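Local coordinates for protein glutaredoxin-2 (Vaccinia virus, PDB 2G2Q) that transfers disulfide bonds within the poxviral cytoplasmic oxidation pathway, passing them to viral membrane proteins as a thioredoxin-fold oxidoreductase needed for virion morphogenesis, at residues K2-I7 / Y76-K81; I6-P11 / L33-L38; Y69-F74 / V86-S91. One frame throughout, in Å; residues are numbered along the deposited sequence.

Contact 1 of 3, residues K2-I7 / Y76-K81; sequences KNVLII and YNPQTK. With SO4 (sulfate ion), chain D.
Y76 faces V4 as an antiparallel hydrogen-bonded pair, joined by two nearly straight backbone bonds: V4 N to Y76 O at 2.8 Å and Y76 N to V4 O at 2.6 Å. The side chains of both residues leave the sheet on the same face. A chi1 of -177° puts the Y76 ring beside the carbonyl carbon and leads it away from strand 3-9; CB stays behind, 3.6 Å from I6 CD1, and the two side chains lie alongside each other and point the same way. This pairing joins the start of strand 3-9 to the C-terminal end of strand 71-77, at the surface; the two are neighbours in the central sheet of the thioredoxin fold. Next along the chain, N3 OD1 comes over the face of the N77 amide, 2.9 Å from N77 ND2, so the N-H does not point at it and no hydrogen bond forms; the planes are 49° apart. The other end of the N3 amide is bonded: its ND2 donates to O4 of a sulfate ion at 2.6 Å. That anion, probably from the crystallisation liquor, is also held by Y30, K75 and Y116. N77 OD1 turns to its own chain and accepts from Q79 N, in the carbonyl plane, and from T80 N, above it, making an Asx turn within an Asx motif as the strand ends. P78 touches with the CG corner of its ring, which lies 3.7 Å from both V4 CG2 and K2 O. Beyond it, K81 N bonds back to N77 O at 2.6 Å, closing the turn that leads into strand 82-85.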
loop_
_atom_site.group_PDB
_atom_site.type_symbol
_atom_site.label_atom_id
_atom_site.label_comp_id
_atom_site.label_asym_id
_atom_site.label_seq_id
_atom_site.Cartn_x
_atom_site.Cartn_y
_atom_site.Cartn_z
ATOM N N LYS A 2 10.844 -10.018 14.950
ATOM C CA LYS A 2 10.682 -9.322 13.682
ATOM C C LYS A 2 9.661 -8.207 13.810
ATOM O O LYS A 2 8.710 -8.292 14.579
ATOM C CB LYS A 2 10.321 -10.287 12.549
ATOM C CG LYS A 2 11.524 -11.003 11.944
ATOM C CD LYS A 2 11.249 -12.481 11.773
ATOM C CE LYS A 2 10.904 -12.862 10.340
ATOM N NZ LYS A 2 11.908 -13.821 9.773
ATOM N N ASN A 3 9.890 -7.132 13.085
ATOM C CA ASN A 3 8.886 -6.114 12.983
ATOM C C ASN A 3 7.880 -6.547 11.916
ATOM O O ASN A 3 8.164 -7.431 11.104
ATOM C CB ASN A 3 9.532 -4.752 12.704
ATOM C CG ASN A 3 10.398 -4.269 13.871
ATOM O OD1 ASN A 3 9.984 -4.323 15.031
ATOM N ND2 ASN A 3 11.607 -3.790 13.563
ATOM N N VAL A 4 6.701 -5.939 11.936
ATOM C CA VAL A 4 5.616 -6.324 11.052
ATOM C C VAL A 4 5.350 -5.231 10.008
ATOM O O VAL A 4 5.174 -4.058 10.354
ATOM C CB VAL A 4 4.340 -6.590 11.876
ATOM C CG1 VAL A 4 3.307 -7.307 11.051
ATOM C CG2 VAL A 4 4.677 -7.422 13.115
ATOM N N LEU A 5 5.355 -5.613 8.733
ATOM C CA LEU A 5 4.817 -4.770 7.672
ATOM C C LEU A 5 3.328 -5.070 7.502
ATOM O O LEU A 5 2.933 -6.236 7.422
ATOM C CB LEU A 5 5.562 -4.979 6.346
ATOM C CG LEU A 5 7.078 -4.693 6.398
ATOM C CD1 LEU A 5 7.835 -5.065 5.086
ATOM C CD2 LEU A 5 7.371 -3.255 6.842
ATOM N N ILE A 6 2.516 -4.011 7.478
ATOM C CA ILE A 6 1.083 -4.127 7.263
ATOM C C ILE A 6 0.755 -3.471 5.944
ATOM O O ILE A 6 0.937 -2.258 5.768
ATOM C CB ILE A 6 0.244 -3.480 8.406
ATOM C CG1 ILE A 6 0.523 -4.164 9.749
ATOM C CG2 ILE A 6 -1.228 -3.594 8.136
ATOM C CD1 ILE A 6 1.402 -3.360 10.620
ATOM N N ILE A 7 0.292 -4.292 5.011
ATOM C CA ILE A 7 -0.066 -3.849 3.674
ATOM C C ILE A 7 -1.591 -3.762 3.465
ATOM O O ILE A 7 -2.297 -4.752 3.599
ATOM C CB ILE A 7 0.542 -4.798 2.637
ATOM C CG1 ILE A 7 2.071 -4.834 2.822
ATOM C CG2 ILE A 7 0.151 -4.369 1.207
ATOM C CD1 ILE A 7 2.755 -6.030 2.175
ATOM N N TYR A 76 5.105 -1.914 11.852
ATOM C CA TYR A 76 4.776 -1.999 13.273
ATOM C C TYR A 76 5.866 -2.730 14.056
ATOM O O TYR A 76 6.304 -3.832 13.670
ATOM C CB TYR A 76 3.420 -2.704 13.496
ATOM C CG TYR A 76 3.020 -2.740 14.954
ATOM C CD1 TYR A 76 2.827 -1.554 15.667
ATOM C CD2 TYR A 76 2.860 -3.949 15.634
ATOM C CE1 TYR A 76 2.452 -1.562 16.997
ATOM C CE2 TYR A 76 2.488 -3.971 16.985
ATOM C CZ TYR A 76 2.296 -2.765 17.660
ATOM O OH TYR A 76 1.948 -2.746 19.011
ATOM N N ASN A 77 6.281 -2.131 15.167
ATOM C CA ASN A 77 7.230 -2.777 16.067
ATOM C C ASN A 77 6.538 -3.310 17.304
ATOM O O ASN A 77 6.242 -2.546 18.223
ATOM C CB ASN A 77 8.392 -1.829 16.446
ATOM C CG ASN A 77 9.467 -2.518 17.287
ATOM O OD1 ASN A 77 9.179 -3.238 18.258
ATOM N ND2 ASN A 77 10.705 -2.307 16.913
ATOM N N PRO A 78 6.350 -4.639 17.373
ATOM C CA PRO A 78 5.546 -5.292 18.430
ATOM C C PRO A 78 6.166 -5.199 19.837
ATOM O O PRO A 78 5.467 -5.344 20.860
ATOM C CB PRO A 78 5.511 -6.757 17.986
ATOM C CG PRO A 78 5.986 -6.765 16.565
ATOM C CD PRO A 78 6.954 -5.628 16.460
ATOM N N GLN A 79 7.467 -4.979 19.891
ATOM C CA GLN A 79 8.166 -4.888 21.160
ATOM C C GLN A 79 8.100 -3.465 21.720
ATOM O O GLN A 79 7.784 -3.271 22.893
ATOM C CB GLN A 79 9.613 -5.346 20.975
ATOM C CG GLN A 79 9.740 -6.814 20.622
ATOM C CD GLN A 79 9.967 -7.681 21.846
ATOM O OE1 GLN A 79 9.233 -7.593 22.839
ATOM N NE2 GLN A 79 11.000 -8.524 21.789
ATOM N N THR A 80 8.411 -2.466 20.892
ATOM C CA THR A 80 8.264 -1.064 21.311
ATOM C C THR A 80 6.823 -0.560 21.228
ATOM O O THR A 80 6.486 0.433 21.858
ATOM C CB THR A 80 9.130 -0.084 20.502
ATOM O OG1 THR A 80 8.560 0.099 19.197
ATOM C CG2 THR A 80 10.578 -0.540 20.405
ATOM N N LYS A 81 5.984 -1.233 20.443
ATOM C CA LYS A 81 4.586 -0.828 20.247
ATOM C C LYS A 81 4.497 0.504 19.495
ATOM O O LYS A 81 3.605 1.323 19.734
ATOM C CB LYS A 81 3.829 -0.788 21.579
ATOM C CG LYS A 81 3.675 -2.160 22.224
ATOM C CD LYS A 81 3.035 -2.084 23.617
ATOM C CE LYS A 81 2.543 -3.455 24.055
ATOM N NZ LYS A 81 2.400 -3.584 25.545
HETATM S S SO4 D . 13.180 -1.739 11.028
HETATM O O1 SO4 D . 12.489 -0.824 11.925
HETATM O O2 SO4 D . 12.879 -1.399 9.638
HETATM O O3 SO4 D . 14.618 -1.599 11.266
HETATM O O4 SO4 D . 12.766 -3.114 11.308
#

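Contact 2 of 3, residues I6-P11 / L33-L38; sequences IIFGKP and LHVDIL
V35 and F8 pair across two parallel strands, and the valine side chain can be followed outward over the phenylalanine ring. V35 CB sits above one ring face, offset toward the rim, in a CH-pi contact 3.8 Å from the ring centroid and 20° off the normal. From there the two methyls part. CG1, anti to the backbone N (chi1 -167°), reaches F8 CE1 at 3.5 Å, whereas CG2 touches F8 CZ and, at 3.7 Å, I6 CG2. One branched side chain thus lies over one face of the ring and also packs against the isoleucine two residues earlier in strand 3-9. The backbone bonds follow the parallel pattern, alternating between strands: I7 N to L33 O, V35 N to I7 O at 2.9 Å, a weaker G9 N to V35 O at 3.3 Å, and I37 N to G9 O. CA-H groups of I6, F8, H34 and D36 add contacts to the same carbonyl oxygens. Just beyond the end of strand 3-9, the P11 ring meets the side chain of D36, the last residue of strand 30-36, with P11 CB 3.6 Å from D36 OD2. P11 CD lies 3.3 Å from I37 O, and its CG meets L38 CD2. K10 runs its CG past I37 O, while its NZ is hydrogen-bonded to N68 and S67. On the opposite sheet face from F8 and V35, H34 NE2 bonds S20 of helix 14-24. Strands 3-9 and 30-36 are thus the two parallel strands of the beta-alpha-beta unit with helix 14-24, with strand 71-77 flanking 3-9 on its other side and 30-36 outermost in the sheet of this chain.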
loop_
_atom_site.group_PDB
_atom_site.type_symbol
_atom_site.label_atom_id
_atom_site.label_comp_id
_atom_site.label_asym_id
_atom_site.label_seq_id
_atom_site.Cartn_x
_atom_site.Cartn_y
_atom_site.Cartn_z
ATOM N N ILE A 6 2.516 -4.011 7.478
ATOM C CA ILE A 6 1.083 -4.127 7.263
ATOM C C ILE A 6 0.755 -3.471 5.944
ATOM O O ILE A 6 0.937 -2.258 5.768
ATOM C CB ILE A 6 0.244 -3.480 8.406
ATOM C CG1 ILE A 6 0.523 -4.164 9.749
ATOM C CG2 ILE A 6 -1.228 -3.594 8.136
ATOM C CD1 ILE A 6 1.402 -3.360 10.620
ATOM N N ILE A 7 0.292 -4.292 5.011
ATOM C CA ILE A 7 -0.066 -3.849 3.674
ATOM C C ILE A 7 -1.591 -3.762 3.465
ATOM O O ILE A 7 -2.297 -4.752 3.599
ATOM C CB ILE A 7 0.542 -4.798 2.637
ATOM C CG1 ILE A 7 2.071 -4.834 2.822
ATOM C CG2 ILE A 7 0.151 -4.369 1.207
ATOM C CD1 ILE A 7 2.755 -6.030 2.175
ATOM N N PHE A 8 -2.063 -2.559 3.145
ATOM C CA PHE A 8 -3.448 -2.301 2.788
ATOM C C PHE A 8 -3.590 -2.194 1.286
ATOM O O PHE A 8 -2.790 -1.539 0.630
ATOM C CB PHE A 8 -3.905 -0.957 3.379
ATOM C CG PHE A 8 -4.159 -0.985 4.872
ATOM C CD1 PHE A 8 -5.462 -0.998 5.368
ATOM C CD2 PHE A 8 -3.097 -0.981 5.779
ATOM C CE1 PHE A 8 -5.695 -1.018 6.753
ATOM C CE2 PHE A 8 -3.328 -1.008 7.142
ATOM C CZ PHE A 8 -4.618 -1.030 7.637
ATOM N N GLY A 9 -4.635 -2.816 0.748
ATOM C CA GLY A 9 -5.030 -2.655 -0.654
ATOM C C GLY A 9 -6.267 -3.493 -0.950
ATOM O O GLY A 9 -6.704 -4.252 -0.105
ATOM N N LYS A 10 -6.841 -3.344 -2.143
ATOM C CA LYS A 10 -7.891 -4.258 -2.604
ATOM C C LYS A 10 -7.342 -5.654 -2.831
ATOM O O LYS A 10 -6.243 -5.812 -3.380
ATOM C CB LYS A 10 -8.517 -3.773 -3.899
ATOM C CG LYS A 10 -9.773 -2.958 -3.695
ATOM C CD LYS A 10 -10.210 -2.277 -4.981
ATOM C CE LYS A 10 -10.706 -3.269 -5.984
ATOM N NZ LYS A 10 -11.286 -2.542 -7.127
ATOM N N PRO A 11 -8.096 -6.674 -2.398
ATOM C CA PRO A 11 -7.720 -8.044 -2.690
ATOM C C PRO A 11 -7.963 -8.319 -4.175
ATOM O O PRO A 11 -8.799 -7.657 -4.807
ATOM C CB PRO A 11 -8.717 -8.853 -1.856
ATOM C CG PRO A 11 -9.934 -7.977 -1.758
ATOM C CD PRO A 11 -9.356 -6.596 -1.628
ATOM N N LEU A 33 1.505 -8.786 7.111
ATOM C CA LEU A 33 0.069 -8.931 7.252
ATOM C C LEU A 33 -0.620 -8.078 6.212
ATOM O O LEU A 33 -0.114 -7.002 5.850
ATOM C CB LEU A 33 -0.411 -8.494 8.630
ATOM C CG LEU A 33 -0.008 -9.261 9.877
ATOM C CD1 LEU A 33 -0.552 -8.465 11.040
ATOM C CD2 LEU A 33 -0.548 -10.686 9.903
ATOM N N HIS A 34 -1.767 -8.585 5.751
ATOM C CA HIS A 34 -2.598 -7.964 4.724
ATOM C C HIS A 34 -3.922 -7.558 5.300
ATOM O O HIS A 34 -4.646 -8.384 5.872
ATOM C CB HIS A 34 -2.846 -8.931 3.546
ATOM C CG HIS A 34 -1.612 -9.223 2.772
ATOM N ND1 HIS A 34 -0.706 -10.185 3.162
ATOM C CD2 HIS A 34 -1.074 -8.612 1.687
ATOM C CE1 HIS A 34 0.318 -10.186 2.325
ATOM N NE2 HIS A 34 0.124 -9.235 1.427
ATOM N N VAL A 35 -4.239 -6.284 5.137
ATOM C CA VAL A 35 -5.592 -5.825 5.377
ATOM C C VAL A 35 -6.221 -5.611 4.007
ATOM O O VAL A 35 -5.708 -4.854 3.179
ATOM C CB VAL A 35 -5.632 -4.561 6.257
ATOM C CG1 VAL A 35 -7.046 -4.284 6.767
ATOM C CG2 VAL A 35 -4.683 -4.726 7.453
ATOM N N ASP A 36 -7.301 -6.335 3.751
ATOM C CA ASP A 36 -8.034 -6.171 2.515
ATOM C C ASP A 36 -9.005 -5.023 2.659
ATOM O O ASP A 36 -9.724 -4.924 3.657
ATOM C CB ASP A 36 -8.819 -7.435 2.189
ATOM C CG ASP A 36 -7.939 -8.581 1.734
ATOM O OD1 ASP A 36 -6.739 -8.375 1.451
ATOM O OD2 ASP A 36 -8.467 -9.704 1.649
ATOM N N ILE A 37 -9.018 -4.156 1.660
ATOM C CA ILE A 37 -10.022 -3.131 1.572
ATOM C C ILE A 37 -11.150 -3.670 0.717
ATOM O O ILE A 37 -10.948 -3.941 -0.458
ATOM C CB ILE A 37 -9.475 -1.882 0.930
ATOM C CG1 ILE A 37 -8.375 -1.288 1.807
ATOM C CG2 ILE A 37 -10.615 -0.893 0.728
ATOM C CD1 ILE A 37 -7.528 -0.288 1.106
ATOM N N LEU A 38 -12.333 -3.818 1.308
ATOM C CA LEU A 38 -13.429 -4.527 0.652
ATOM C C LEU A 38 -14.537 -3.652 0.083
ATOM O O LEU A 38 -15.421 -4.142 -0.606
ATOM C CB LEU A 38 -14.066 -5.531 1.610
ATOM C CG LEU A 38 -13.209 -6.609 2.262
ATOM C CD1 LEU A 38 -14.069 -7.384 3.262
ATOM C CD2 LEU A 38 -12.547 -7.537 1.230
#

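Contact 3 of 3, residues Y69-F74 / V86-S91; sequences YIVSIF and VDINKS
Where strand 82-85 gives way to the loop before helix 104-113, V86, just after the strand, still bonds to strand 71-77 of the central sheet. V86 N donates to I73 O at 3.1 Å, with the donor tilted 19° from the carbonyl plane. The other polar pair of these two residues is bridged by a water, which accepts from I73 N and donates to V86 O, both at 2.8 Å. V86 CG2, anti to the carbonyl carbon, lies 4.0 Å from I73 CG2, the two side chains meeting at a slant. I88 stands at about a right angle to I73, with its CG2 3.9 Å from I73 CD1. Its CG1 is held between the backbone N and the carbonyl carbon (chi1 64°), and the extended chain beyond carries CD1 to V71 O, 3.4 Å away. V71 CG1 also borders this methyl, at 4.3 Å. I88 O is gripped twice by S91: OG donates at 2.7 Å, in the carbonyl plane and on a lone pair, and the backbone N adds a second bond. The two bonds tie S91 back to I88 across the short turn of chain between them. The contact is buried. V71 and I73 also touch V19 of helix 14-24 and I7 of strand 3-9, while V86 and I88 are packed against I111 and L107 of helix 104-113. Such apolar filling between a central sheet and the helices lying against it is a feature of the thioredoxin fold.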
loop_
_atom_site.group_PDB
_atom_site.type_symbol
_atom_site.label_atom_id
_atom_site.label_comp_id
_atom_site.label_asym_id
_atom_site.label_seq_id
_atom_site.Cartn_x
_atom_site.Cartn_y
_atom_site.Cartn_z
ATOM N N TYR A 69 -5.572 1.125 -7.294
ATOM C CA TYR A 69 -4.215 1.641 -7.120
ATOM C C TYR A 69 -3.969 2.195 -5.730
ATOM O O TYR A 69 -3.049 2.972 -5.549
ATOM C CB TYR A 69 -3.915 2.746 -8.168
ATOM C CG TYR A 69 -3.992 2.242 -9.564
ATOM C CD1 TYR A 69 -2.883 1.693 -10.191
ATOM C CD2 TYR A 69 -5.195 2.260 -10.254
ATOM C CE1 TYR A 69 -2.975 1.190 -11.512
ATOM C CE2 TYR A 69 -5.292 1.769 -11.555
ATOM C CZ TYR A 69 -4.180 1.230 -12.167
ATOM O OH TYR A 69 -4.306 0.756 -13.458
ATOM N N ILE A 70 -4.849 1.866 -4.787
ATOM C CA ILE A 70 -4.642 2.163 -3.383
ATOM C C ILE A 70 -3.695 1.097 -2.847
ATOM O O ILE A 70 -3.999 -0.106 -2.893
ATOM C CB ILE A 70 -5.957 2.032 -2.551
ATOM C CG1 ILE A 70 -7.117 2.858 -3.121
ATOM C CG2 ILE A 70 -5.707 2.321 -1.057
ATOM C CD1 ILE A 70 -6.778 4.250 -3.532
ATOM N N VAL A 71 -2.540 1.518 -2.362
ATOM C CA VAL A 71 -1.711 0.611 -1.568
ATOM C C VAL A 71 -0.914 1.393 -0.542
ATOM O O VAL A 71 -0.268 2.390 -0.864
ATOM C CB VAL A 71 -0.832 -0.348 -2.448
ATOM C CG1 VAL A 71 0.043 0.438 -3.453
ATOM C CG2 VAL A 71 -0.016 -1.322 -1.575
ATOM N N SER A 72 -1.007 0.956 0.702
ATOM C CA SER A 72 -0.269 1.570 1.773
ATOM C C SER A 72 0.421 0.520 2.627
ATOM O O SER A 72 -0.145 -0.542 2.919
ATOM C CB SER A 72 -1.204 2.422 2.636
ATOM O OG SER A 72 -1.902 3.358 1.835
ATOM N N ILE A 73 1.640 0.848 3.039
ATOM C CA ILE A 73 2.455 0.003 3.893
ATOM C C ILE A 73 2.813 0.714 5.219
ATOM O O ILE A 73 3.297 1.847 5.236
ATOM C CB ILE A 73 3.724 -0.461 3.159
ATOM C CG1 ILE A 73 3.353 -1.193 1.858
ATOM C CG2 ILE A 73 4.579 -1.351 4.057
ATOM C CD1 ILE A 73 4.554 -1.526 0.961
ATOM N N PHE A 74 2.557 0.020 6.317
ATOM C CA PHE A 74 2.955 0.463 7.632
ATOM C C PHE A 74 3.952 -0.527 8.218
ATOM O O PHE A 74 4.004 -1.709 7.841
ATOM C CB PHE A 74 1.747 0.562 8.567
ATOM C CG PHE A 74 0.737 1.567 8.140
ATOM C CD1 PHE A 74 -0.256 1.231 7.220
ATOM C CD2 PHE A 74 0.770 2.842 8.643
ATOM C CE1 PHE A 74 -1.188 2.168 6.805
ATOM C CE2 PHE A 74 -0.167 3.775 8.248
ATOM C CZ PHE A 74 -1.144 3.443 7.318
ATOM N N VAL A 86 5.380 4.067 5.946
ATOM C CA VAL A 86 6.331 3.955 4.836
ATOM C C VAL A 86 5.967 4.850 3.631
ATOM O O VAL A 86 4.815 4.868 3.173
ATOM C CB VAL A 86 6.528 2.489 4.407
ATOM C CG1 VAL A 86 7.650 2.371 3.406
ATOM C CG2 VAL A 86 6.823 1.608 5.629
ATOM N N ASP A 87 6.964 5.596 3.137
ATOM C CA ASP A 87 6.815 6.444 1.949
ATOM C C ASP A 87 7.242 5.713 0.659
ATOM O O ASP A 87 8.386 5.827 0.193
ATOM C CB ASP A 87 7.568 7.759 2.127
ATOM C CG ASP A 87 7.276 8.756 1.025
ATOM O OD1 ASP A 87 7.808 9.890 1.072
ATOM O OD2 ASP A 87 6.519 8.410 0.095
ATOM N N ILE A 88 6.279 5.012 0.066
ATOM C CA ILE A 88 6.537 4.059 -1.020
ATOM C C ILE A 88 6.452 4.583 -2.462
ATOM O O ILE A 88 6.819 3.869 -3.397
ATOM C CB ILE A 88 5.573 2.882 -0.923
ATOM C CG1 ILE A 88 4.133 3.374 -1.141
ATOM C CG2 ILE A 88 5.778 2.166 0.401
ATOM C CD1 ILE A 88 3.103 2.293 -1.125
ATOM N N ASN A 89 5.977 5.812 -2.639
ATOM C CA ASN A 89 5.715 6.348 -3.972
ATOM C C ASN A 89 6.889 6.258 -4.947
ATOM O O ASN A 89 6.704 5.839 -6.098
ATOM C CB ASN A 89 5.202 7.782 -3.883
ATOM C CG ASN A 89 3.813 7.864 -3.286
ATOM O OD1 ASN A 89 3.541 7.300 -2.222
ATOM N ND2 ASN A 89 2.918 8.576 -3.968
ATOM N N LYS A 90 8.086 6.635 -4.480
ATOM C CA LYS A 90 9.299 6.646 -5.317
ATOM C C LYS A 90 9.719 5.263 -5.852
ATOM O O LYS A 90 10.432 5.176 -6.844
ATOM C CB LYS A 90 10.470 7.283 -4.559
ATOM C CG LYS A 90 10.479 8.812 -4.533
ATOM C CD LYS A 90 11.487 9.305 -3.490
ATOM C CE LYS A 90 11.249 10.761 -3.068
ATOM N NZ LYS A 90 11.870 11.720 -4.033
ATOM N N SER A 91 9.276 4.197 -5.185
ATOM C CA SER A 91 9.533 2.831 -5.630
ATOM C C SER A 91 8.463 2.331 -6.608
ATOM O O SER A 91 8.584 1.235 -7.160
ATOM C CB SER A 91 9.606 1.890 -4.429
ATOM O OG SER A 91 8.327 1.708 -3.856
HETATM O O HOH W 1 2.489 3.471 2.636
#

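How the contacts relate
From the N terminus, strand 3-9 enters first and serves contacts 1 and 2, which share I6 and I7. Contact 2 closes a loop of 21 residues that holds helix 14-24. Contact 1 closes the long excursion from strand 3-9 to the end of strand 71-77, so contact 2 lies largely within it. Contact 3 opens at 69-74, after contact 2 has closed, and closes the short excursion through strand 82-85, so contacts 1 and 3 cross. Strand 3-9 stands between the others: L5 O probably bonds to L33 N on one side, and F74 O and S72 O probably accept from I6 N and F8 N on the other. Together the three contacts tie the beta-alpha-beta unit to the antiparallel strands.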